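Local coordinates for protein leucyl-trna synthetase (Plasmodium knowlesi, PDB 5FOF) that is the editing domain of a cytosolic leucyl-tRNA synthetase and, as in related synthetases, probably hydrolyses wrongly charged tRNA, at residues V40-Y43 / K44-Y47; M126-D129 / E130-S134; S145-N148 / L149-G153; A223-Q226 / D227-K231. All blocks are in the same frame, centred on the assembly; numbering follows the deposited sequence.

Interaction 1: residues V40-Y43 / K44-Y47; sequences VHDY and KEFY
Y43 and K44 run side by side and point the same way. K44 CG lies over one face of the Y43 ring, 4.2 Å from the ring centroid and 25° off its normal, which fits a CH-pi contact. Farther out, K44 CE comes within 3.8 Å of Y43 OH, so the two chains stay close as far as K44 CE. The ring can lie alongside because Y43 CG sits between its backbone N and carbonyl carbon (chi1 69°).

D42 is turned otherwise. Its OD1 accepts from K44 N at 3.1 Å, and the donor stands above the carboxylate plane, 60° out of it. Against E45 the aspartate crosses at about a right angle, with D42 OD2 3.8 Å from E45 OE1. These like charges probably repel somewhat, but a water links the two residues, accepting from D42 N at 2.7 Å and donating to E45 OE1. On the inner side V40 CG1 meets F46 CB at 4.1 Å, and F46 carries its ring on to F72, edge to face, while V40 packs on I77 and L79.

The backbone bonds F46 N to D42 O and Y47 N to Y43 O open the helix. With its side chain bonded to K44 N, D42 is the N-cap of helix 43-55, at the turn where strand 33-40 passes into that helix.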
loop_
_atom_site.group_PDB
_atom_site.type_symbol
_atom_site.label_atom_id
_atom_site.label_comp_id
_atom_site.label_asym_id
_atom_site.label_seq_id
_atom_site.Cartn_x
_atom_site.Cartn_y
_atom_site.Cartn_z
ATOM N N VAL A 40 -7.692 4.033 7.271
ATOM C CA VAL A 40 -8.052 5.435 7.282
ATOM C C VAL A 40 -8.376 5.806 8.736
ATOM O O VAL A 40 -9.084 5.070 9.430
ATOM C CB VAL A 40 -9.275 5.685 6.392
ATOM C CG1 VAL A 40 -9.703 7.146 6.482
ATOM C CG2 VAL A 40 -8.961 5.309 4.955
ATOM N N HIS A 41 -7.857 6.937 9.191
ATOM C CA HIS A 41 -8.026 7.340 10.586
ATOM C C HIS A 41 -9.446 7.803 10.922
ATOM O O HIS A 41 -9.980 7.437 11.968
ATOM C CB HIS A 41 -7.019 8.433 10.963
ATOM C CG HIS A 41 -6.949 8.698 12.436
ATOM N ND1 HIS A 41 -6.472 7.767 13.338
ATOM C CD2 HIS A 41 -7.315 9.779 13.166
ATOM C CE1 HIS A 41 -6.544 8.267 14.559
ATOM N NE2 HIS A 41 -7.048 9.486 14.481
ATOM N N ASP A 42 -10.042 8.601 10.036
ATOM C CA ASP A 42 -11.359 9.191 10.256
ATOM C C ASP A 42 -12.256 8.961 9.045
ATOM O O ASP A 42 -12.091 9.589 7.997
ATOM C CB ASP A 42 -11.197 10.689 10.532
ATOM C CG ASP A 42 -12.511 11.395 10.912
ATOM O OD1 ASP A 42 -13.592 10.759 11.004
ATOM O OD2 ASP A 42 -12.437 12.630 11.118
ATOM N N TYR A 43 -13.221 8.066 9.215
ATOM C CA TYR A 43 -14.181 7.724 8.171
ATOM C C TYR A 43 -14.964 8.923 7.602
ATOM O O TYR A 43 -15.484 8.836 6.495
ATOM C CB TYR A 43 -15.147 6.633 8.672
ATOM C CG TYR A 43 -16.118 7.072 9.756
ATOM C CD1 TYR A 43 -17.374 7.593 9.426
ATOM C CD2 TYR A 43 -15.791 6.950 11.115
ATOM C CE1 TYR A 43 -18.272 7.995 10.413
ATOM C CE2 TYR A 43 -16.677 7.347 12.111
ATOM C CZ TYR A 43 -17.919 7.870 11.760
ATOM O OH TYR A 43 -18.807 8.271 12.746
ATOM N N LYS A 44 -15.073 10.010 8.368
ATOM C CA LYS A 44 -15.713 11.233 7.900
ATOM C C LYS A 44 -14.848 11.949 6.882
ATOM O O LYS A 44 -15.355 12.403 5.870
ATOM C CB LYS A 44 -16.028 12.181 9.065
ATOM C CG LYS A 44 -17.077 11.635 10.013
ATOM C CD LYS A 44 -17.477 12.632 11.088
ATOM C CE LYS A 44 -18.556 12.025 11.981
ATOM N NZ LYS A 44 -19.212 13.012 12.888
ATOM N N GLU A 45 -13.554 12.059 7.142
ATOM C CA GLU A 45 -12.627 12.580 6.130
ATOM C C GLU A 45 -12.673 11.763 4.825
ATOM O O GLU A 45 -12.611 12.339 3.743
ATOM C CB GLU A 45 -11.203 12.717 6.683
ATOM C CG GLU A 45 -11.047 13.949 7.580
ATOM C CD GLU A 45 -9.802 13.954 8.462
ATOM O OE1 GLU A 45 -9.331 12.867 8.898
ATOM O OE2 GLU A 45 -9.302 15.077 8.744
ATOM N N PHE A 46 -12.845 10.445 4.915
ATOM C CA PHE A 46 -13.026 9.642 3.707
ATOM C C PHE A 46 -14.412 9.864 3.106
ATOM O O PHE A 46 -14.554 9.958 1.881
ATOM C CB PHE A 46 -12.785 8.153 3.956
ATOM C CG PHE A 46 -12.935 7.317 2.715
ATOM C CD1 PHE A 46 -11.926 7.289 1.749
ATOM C CD2 PHE A 46 -14.097 6.604 2.475
ATOM C CE1 PHE A 46 -12.062 6.540 0.591
ATOM C CE2 PHE A 46 -14.240 5.853 1.308
ATOM C CZ PHE A 46 -13.221 5.823 0.370
ATOM N N TYR A 47 -15.432 9.943 3.962
ATOM C CA TYR A 47 -16.803 10.186 3.499
ATOM C C TYR A 47 -16.950 11.526 2.780
ATOM O O TYR A 47 -17.682 11.613 1.798
ATOM C CB TYR A 47 -17.816 10.100 4.637
ATOM C CG TYR A 47 -19.230 10.131 4.127
ATOM C CD1 TYR A 47 -19.699 9.130 3.301
ATOM C CD2 TYR A 47 -20.095 11.180 4.440
ATOM C CE1 TYR A 47 -20.997 9.139 2.810
ATOM C CE2 TYR A 47 -21.399 11.199 3.952
ATOM C CZ TYR A 47 -21.841 10.178 3.131
ATOM O OH TYR A 47 -23.118 10.180 2.619
HETATM O O HOH W 1 -8.502 9.872 8.171
#

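Interaction 2: residues M126-D129 / E130-S134; sequences MTRD and EIIDS
E130 folds back over T127, and its chain can be followed atom by atom. CB starts near T127 OG1; CG, anti to the E130 carbonyl carbon (chi1 -71°), comes to 3.1 Å from the same hydroxyl oxygen. Beyond CG the chain is extended, which brings the carboxylate to the start of the helix. There E130 OE1 accepts from T127 N at 2.7 Å through its anti lone pair, with an N-H...O angle of 168°. A second, weak bond reaches E130 OE1 from T127 OG1. The exchange is returned by E130 N, which donates to T127 OG1 at 3.3 Å, and the reciprocal pair makes a capping box with T127 as N-cap.

Beside the box, M126 CB rests 3.4 Å from I131 CG1, and I131 continues inward to L107 and L158. M126 SD comes close to S134 OG (3.0 Å, a short approach not counted as a bond); that hydroxyl donates to E130 O at 2.6 Å. That carbonyl also accepts from S134 N, on the opposite face of its plane.

Chemically, the box occupies two N-H groups near the first turn of helix 128-134, and an acidic group at this end would be expected to interact favourably with the helix dipole.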
loop_
_atom_site.group_PDB
_atom_site.type_symbol
_atom_site.label_atom_id
_atom_site.label_comp_id
_atom_site.label_asym_id
_atom_site.label_seq_id
_atom_site.Cartn_x
_atom_site.Cartn_y
_atom_site.Cartn_z
ATOM N N MET A 126 -21.644 -13.471 -4.381
ATOM C CA MET A 126 -22.612 -12.876 -3.475
ATOM C C MET A 126 -23.477 -11.837 -4.195
ATOM O O MET A 126 -23.073 -11.291 -5.218
ATOM C CB MET A 126 -21.867 -12.214 -2.328
ATOM C CG MET A 126 -21.191 -13.194 -1.389
ATOM S SD MET A 126 -20.638 -12.420 0.140
ATOM C CE MET A 126 -19.572 -13.720 0.739
ATOM N N THR A 127 -24.674 -11.586 -3.669
ATOM C CA THR A 127 -25.510 -10.471 -4.137
ATOM C C THR A 127 -25.076 -9.164 -3.488
ATOM O O THR A 127 -24.417 -9.175 -2.448
ATOM C CB THR A 127 -26.984 -10.688 -3.796
ATOM O OG1 THR A 127 -27.099 -10.914 -2.389
ATOM C CG2 THR A 127 -27.549 -11.873 -4.573
ATOM N N ARG A 128 -25.459 -8.045 -4.092
ATOM C CA ARG A 128 -25.196 -6.743 -3.492
ATOM C C ARG A 128 -25.427 -6.743 -1.976
ATOM O O ARG A 128 -24.521 -6.370 -1.227
ATOM C CB ARG A 128 -26.028 -5.635 -4.149
ATOM C CG ARG A 128 -25.686 -4.236 -3.632
ATOM C CD ARG A 128 -26.308 -3.116 -4.447
ATOM N NE ARG A 128 -25.386 -1.980 -4.578
ATOM C CZ ARG A 128 -25.249 -0.973 -3.707
ATOM N NH1 ARG A 128 -25.972 -0.906 -2.578
ATOM N NH2 ARG A 128 -24.362 -0.009 -3.970
ATOM N N ASP A 129 -26.613 -7.180 -1.533
ATOM C CA ASP A 129 -26.955 -7.197 -0.092
ATOM C C ASP A 129 -26.081 -8.143 0.725
ATOM O O ASP A 129 -25.587 -7.757 1.781
ATOM C CB ASP A 129 -28.437 -7.539 0.142
ATOM C CG ASP A 129 -29.382 -6.396 -0.245
ATOM O OD1 ASP A 129 -28.979 -5.209 -0.182
ATOM O OD2 ASP A 129 -30.545 -6.696 -0.604
ATOM N N GLU A 130 -25.884 -9.364 0.239
ATOM C CA GLU A 130 -25.007 -10.339 0.921
ATOM C C GLU A 130 -23.577 -9.821 1.116
ATOM O O GLU A 130 -22.975 -10.044 2.170
ATOM C CB GLU A 130 -24.941 -11.648 0.148
ATOM C CG GLU A 130 -26.218 -12.473 0.181
ATOM C CD GLU A 130 -26.213 -13.596 -0.848
ATOM O OE1 GLU A 130 -25.605 -13.421 -1.928
ATOM O OE2 GLU A 130 -26.815 -14.659 -0.579
ATOM N N ILE A 131 -23.048 -9.139 0.096
ATOM C CA ILE A 131 -21.735 -8.488 0.173
ATOM C C ILE A 131 -21.725 -7.448 1.283
ATOM O O ILE A 131 -20.812 -7.430 2.102
ATOM C CB ILE A 131 -21.339 -7.803 -1.160
ATOM C CG1 ILE A 131 -21.089 -8.857 -2.233
ATOM C CG2 ILE A 131 -20.091 -6.931 -0.991
ATOM C CD1 ILE A 131 -20.735 -8.292 -3.591
ATOM N N ILE A 132 -22.735 -6.583 1.297
ATOM C CA ILE A 132 -22.832 -5.526 2.307
ATOM C C ILE A 132 -22.917 -6.087 3.736
ATOM O O ILE A 132 -22.360 -5.482 4.658
ATOM C CB ILE A 132 -23.967 -4.518 1.978
ATOM C CG1 ILE A 132 -23.542 -3.701 0.749
ATOM C CG2 ILE A 132 -24.252 -3.576 3.153
ATOM C CD1 ILE A 132 -24.592 -2.760 0.195
ATOM N N ASP A 133 -23.568 -7.238 3.916
ATOM C CA ASP A 133 -23.568 -7.913 5.229
ATOM C C ASP A 133 -22.185 -8.453 5.587
ATOM O O ASP A 133 -21.593 -8.039 6.580
ATOM C CB ASP A 133 -24.594 -9.066 5.297
ATOM C CG ASP A 133 -26.025 -8.583 5.477
ATOM O OD1 ASP A 133 -26.243 -7.419 5.888
ATOM O OD2 ASP A 133 -26.944 -9.382 5.207
ATOM N N SER A 134 -21.675 -9.359 4.759
ATOM C CA SER A 134 -20.499 -10.163 5.111
ATOM C C SER A 134 -19.132 -9.454 5.076
ATOM O O SER A 134 -18.143 -10.026 5.546
ATOM C CB SER A 134 -20.457 -11.422 4.232
ATOM O OG SER A 134 -20.683 -11.105 2.871
#

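Interaction 3: residues S145-N148 / L149-G153; sequences SLYN and LAYQG
A Schellman motif ends helix 143-151, and the contact covers the last turns that lead into it. G153, with positive phi (77°), is the C-prime residue: its N donates to A150 O at 3.2 Å, and V154 N closes the outer bond to L149 O. Ahead of the motif the helical ladder is regular, with L149 N to S145 O at 2.7 Å and A150 N to L146 O and Y151 N to Y147 O following.

On the side facing the sheet, L149 CD1 approaches S145 OG at 3.6 Å. The serine hydroxyl is itself bonded to S142 O, and both residues lie against Y328 of strand 325-328. L146 extends this apolar side to C141, Y104 and T106.

The two tyrosines are on another side. Y151 CD2 stands 3.1 Å from Y147 O, while the side chains touch only lightly, Y147 CB lying 4.4 Å from Y151 CE2. Y151 turns instead to Y121, edge to face.

Q152, the first residue to leave helical angles, sends its amide back beside the last turn. Its CG lies anti to the carbonyl carbon (chi1 -68°) and the chain then extends, so that OE1 accepts from S329 N while NE2 returns to the helix. N148 O thus takes two donors on opposite faces of its plane: Q152 N at 3.0 Å, and Q152 NE2 at 3.1 Å, 71° out of that plane.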
loop_
_atom_site.group_PDB
_atom_site.type_symbol
_atom_site.label_atom_id
_atom_site.label_comp_id
_atom_site.label_asym_id
_atom_site.label_seq_id
_atom_site.Cartn_x
_atom_site.Cartn_y
_atom_site.Cartn_z
ATOM N N SER A 145 -5.333 -5.252 -9.482
ATOM C CA SER A 145 -5.389 -6.214 -8.382
ATOM C C SER A 145 -6.718 -6.891 -8.144
ATOM O O SER A 145 -6.757 -7.971 -7.596
ATOM C CB SER A 145 -4.979 -5.522 -7.092
ATOM O OG SER A 145 -5.969 -4.601 -6.672
ATOM N N LEU A 146 -7.805 -6.266 -8.566
ATOM C CA LEU A 146 -9.153 -6.658 -8.154
ATOM C C LEU A 146 -9.478 -8.113 -8.395
ATOM O O LEU A 146 -9.853 -8.814 -7.463
ATOM C CB LEU A 146 -10.212 -5.786 -8.839
ATOM C CG LEU A 146 -10.407 -4.371 -8.276
ATOM C CD1 LEU A 146 -11.240 -3.538 -9.246
ATOM C CD2 LEU A 146 -11.056 -4.396 -6.895
ATOM N N TYR A 147 -9.359 -8.565 -9.638
ATOM C CA TYR A 147 -9.736 -9.934 -9.952
ATOM C C TYR A 147 -8.786 -10.912 -9.277
ATOM O O TYR A 147 -9.205 -11.951 -8.756
ATOM C CB TYR A 147 -9.916 -10.165 -11.472
ATOM C CG TYR A 147 -11.350 -9.876 -11.878
ATOM C CD1 TYR A 147 -12.395 -10.657 -11.363
ATOM C CD2 TYR A 147 -11.676 -8.811 -12.714
ATOM C CE1 TYR A 147 -13.713 -10.403 -11.681
ATOM C CE2 TYR A 147 -13.009 -8.542 -13.040
ATOM C CZ TYR A 147 -14.022 -9.343 -12.515
ATOM O OH TYR A 147 -15.354 -9.122 -12.815
ATOM N N ASN A 148 -7.517 -10.531 -9.212
ATOM C CA ASN A 148 -6.548 -11.283 -8.422
ATOM C C ASN A 148 -6.952 -11.404 -6.950
ATOM O O ASN A 148 -6.886 -12.483 -6.390
ATOM C CB ASN A 148 -5.149 -10.681 -8.584
ATOM C CG ASN A 148 -4.544 -10.997 -9.935
ATOM O OD1 ASN A 148 -4.638 -12.125 -10.405
ATOM N ND2 ASN A 148 -3.920 -10.009 -10.563
ATOM N N LEU A 149 -7.387 -10.299 -6.348
ATOM C CA LEU A 149 -7.849 -10.302 -4.968
ATOM C C LEU A 149 -9.084 -11.216 -4.790
ATOM O O LEU A 149 -9.195 -11.958 -3.797
ATOM C CB LEU A 149 -8.154 -8.877 -4.500
ATOM C CG LEU A 149 -6.980 -7.921 -4.280
ATOM C CD1 LEU A 149 -7.478 -6.509 -3.967
ATOM C CD2 LEU A 149 -6.101 -8.402 -3.154
ATOM N N ALA A 150 -9.998 -11.169 -5.759
ATOM C CA ALA A 150 -11.201 -12.007 -5.735
ATOM C C ALA A 150 -10.890 -13.518 -5.833
ATOM O O ALA A 150 -11.483 -14.334 -5.087
ATOM C CB ALA A 150 -12.161 -11.579 -6.845
ATOM N N TYR A 151 -9.966 -13.869 -6.736
ATOM C CA TYR A 151 -9.488 -15.250 -6.869
ATOM C C TYR A 151 -8.629 -15.749 -5.696
ATOM O O TYR A 151 -8.521 -16.961 -5.496
ATOM C CB TYR A 151 -8.756 -15.467 -8.198
ATOM C CG TYR A 151 -9.674 -15.420 -9.398
ATOM C CD1 TYR A 151 -10.785 -16.255 -9.484
ATOM C CD2 TYR A 151 -9.429 -14.553 -10.457
ATOM C CE1 TYR A 151 -11.626 -16.217 -10.584
ATOM C CE2 TYR A 151 -10.269 -14.505 -11.557
ATOM C CZ TYR A 151 -11.367 -15.341 -11.619
ATOM O OH TYR A 151 -12.210 -15.307 -12.717
ATOM N N GLN A 152 -8.028 -14.836 -4.932
ATOM C CA GLN A 152 -7.342 -15.209 -3.685
ATOM C C GLN A 152 -8.227 -15.044 -2.435
ATOM O O GLN A 152 -7.731 -15.078 -1.304
ATOM C CB GLN A 152 -6.017 -14.454 -3.574
ATOM C CG GLN A 152 -5.033 -14.941 -4.629
ATOM C CD GLN A 152 -3.830 -14.042 -4.803
ATOM O OE1 GLN A 152 -2.694 -14.436 -4.508
ATOM N NE2 GLN A 152 -4.063 -12.830 -5.283
ATOM N N GLY A 153 -9.535 -14.867 -2.653
ATOM C CA GLY A 153 -10.525 -14.867 -1.593
ATOM C C GLY A 153 -10.666 -13.633 -0.726
ATOM O O GLY A 153 -11.399 -13.693 0.270
#

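Interaction 4: residues A223-Q226 / D227-K231; sequences ACLQ and DIRRK
Four successive i to i+4 bonds, from D227 N to A223 O through R230 N to Q226 O, carry the last turns of helix 219-230, the fourth being 2.7 Å with an N-H...O angle of 163°, and K231 N to D227 O continues the series. Along this ladder R229 reaches back across L225. R229 CG is anti to its carbonyl carbon (chi1 -70°) and the chain is extended to NE, which brings the guanidinium over the leucine: L225 CD1 lies over one face of it, 3.8 Å from R229 NH2, and L225 CD2 is 4.0 Å from R229 NE. R229 NE donates to L246 O, which would limit the group's rotation.

On another side C224 SG meets I228 CD1 at 3.9 Å, an apolar touch; I228 CD1 also lies 3.4 Å from C224 O. D227 OD1 comes 3.3 Å from A223 O, two acceptors close together, and D227 OD2 has a weak hydrogen bond with S275 OG.

The apolar side of the helix rests on two strands, L225 on Y94 of strand 94-97 and on L197 of strand 194-198, I228 on L197 and P198, and C224 on F96. A223 and Q226 lie against Y268 of helix 263-270.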
loop_
_atom_site.group_PDB
_atom_site.type_symbol
_atom_site.label_atom_id
_atom_site.label_comp_id
_atom_site.label_asym_id
_atom_site.label_seq_id
_atom_site.Cartn_x
_atom_site.Cartn_y
_atom_site.Cartn_z
ATOM N N ALA A 223 13.770 9.965 -1.997
ATOM C CA ALA A 223 13.875 10.926 -3.083
ATOM C C ALA A 223 12.541 11.585 -3.357
ATOM O O ALA A 223 12.489 12.751 -3.705
ATOM C CB ALA A 223 14.373 10.234 -4.349
ATOM N N CYS A 224 11.464 10.822 -3.225
ATOM C CA CYS A 224 10.131 11.362 -3.427
ATOM C C CYS A 224 9.780 12.350 -2.316
ATOM O O CYS A 224 9.208 13.404 -2.590
ATOM C CB CYS A 224 9.106 10.244 -3.489
ATOM S SG CYS A 224 7.483 10.809 -4.002
ATOM N N LEU A 225 10.125 11.998 -1.078
ATOM C CA LEU A 225 9.964 12.892 0.071
ATOM C C LEU A 225 10.747 14.205 -0.048
ATOM O O LEU A 225 10.217 15.266 0.278
ATOM C CB LEU A 225 10.346 12.191 1.383
ATOM C CG LEU A 225 9.202 11.628 2.230
ATOM C CD1 LEU A 225 9.770 10.965 3.474
ATOM C CD2 LEU A 225 8.207 12.723 2.624
ATOM N N GLN A 226 11.999 14.124 -0.502
ATOM C CA GLN A 226 12.856 15.315 -0.704
ATOM C C GLN A 226 12.243 16.298 -1.682
ATOM O O GLN A 226 12.133 17.487 -1.394
ATOM C CB GLN A 226 14.249 14.913 -1.194
ATOM C CG GLN A 226 15.143 14.323 -0.107
ATOM C CD GLN A 226 15.563 15.331 0.958
ATOM O OE1 GLN A 226 15.438 16.545 0.783
ATOM N NE2 GLN A 226 16.069 14.822 2.066
ATOM N N ASP A 227 11.834 15.790 -2.836
ATOM C CA ASP A 227 11.127 16.602 -3.819
ATOM C C ASP A 227 9.915 17.291 -3.216
ATOM O O ASP A 227 9.725 18.474 -3.436
ATOM C CB ASP A 227 10.694 15.769 -5.040
ATOM C CG ASP A 227 11.828 15.521 -6.014
ATOM O OD1 ASP A 227 12.996 15.436 -5.580
ATOM O OD2 ASP A 227 11.536 15.395 -7.220
ATOM N N ILE A 228 9.108 16.548 -2.462
ATOM C CA ILE A 228 7.872 17.089 -1.888
ATOM C C ILE A 228 8.170 18.171 -0.834
ATOM O O ILE A 228 7.475 19.164 -0.768
ATOM C CB ILE A 228 6.978 15.968 -1.312
ATOM C CG1 ILE A 228 6.407 15.118 -2.447
ATOM C CG2 ILE A 228 5.825 16.543 -0.487
ATOM C CD1 ILE A 228 5.832 13.781 -2.009
ATOM N N ARG A 229 9.202 17.960 -0.028
ATOM C CA ARG A 229 9.645 18.945 0.951
ATOM C C ARG A 229 10.254 20.151 0.234
ATOM O O ARG A 229 9.833 21.276 0.473
ATOM C CB ARG A 229 10.644 18.325 1.946
ATOM C CG ARG A 229 10.011 17.330 2.904
ATOM C CD ARG A 229 11.049 16.500 3.649
ATOM N NE ARG A 229 10.417 15.479 4.488
ATOM C CZ ARG A 229 11.065 14.638 5.297
ATOM N NH1 ARG A 229 12.394 14.685 5.392
ATOM N NH2 ARG A 229 10.387 13.747 6.033
ATOM N N ARG A 230 11.202 19.909 -0.671
ATOM C CA ARG A 230 11.756 20.961 -1.547
ATOM C C ARG A 230 10.689 21.858 -2.207
ATOM O O ARG A 230 10.949 23.030 -2.443
ATOM C CB ARG A 230 12.651 20.339 -2.630
ATOM C CG ARG A 230 13.430 21.336 -3.486
ATOM C CD ARG A 230 14.386 20.648 -4.463
ATOM N NE ARG A 230 13.739 20.156 -5.688
ATOM C CZ ARG A 230 13.343 20.913 -6.722
ATOM N NH1 ARG A 230 13.489 22.243 -6.723
ATOM N NH2 ARG A 230 12.777 20.335 -7.779
ATOM N N LYS A 231 9.505 21.316 -2.499
ATOM C CA LYS A 231 8.377 22.100 -3.024
ATOM C C LYS A 231 7.137 22.036 -2.104
ATOM O O LYS A 231 6.004 21.885 -2.590
ATOM C CB LYS A 231 7.990 21.619 -4.428
ATOM C CG LYS A 231 9.131 21.244 -5.366
ATOM C CD LYS A 231 8.602 20.344 -6.479
ATOM C CE LYS A 231 9.661 19.978 -7.505
ATOM N NZ LYS A 231 9.056 19.293 -8.685
#

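The four contacts are local and follow one another along the chain without touching. Two lie at helix starts and two at helix finishes: interactions 1 and 2 cap N-termini, while interactions 3 and 4 run into C-terminal turns. Interactions 2 and 3 are the closest pair, with centres about 17 Å apart and nearest atoms about 8 Å apart, on the same side of the chain's centre. Interaction 4 lies opposite both, its centre about 43 Å from that of interaction 2 and about 34 Å from that of interaction 3. Strand 102-108 receives side chains from both 130-134 and 145-148, giving interactions 2 and 3 a shared support.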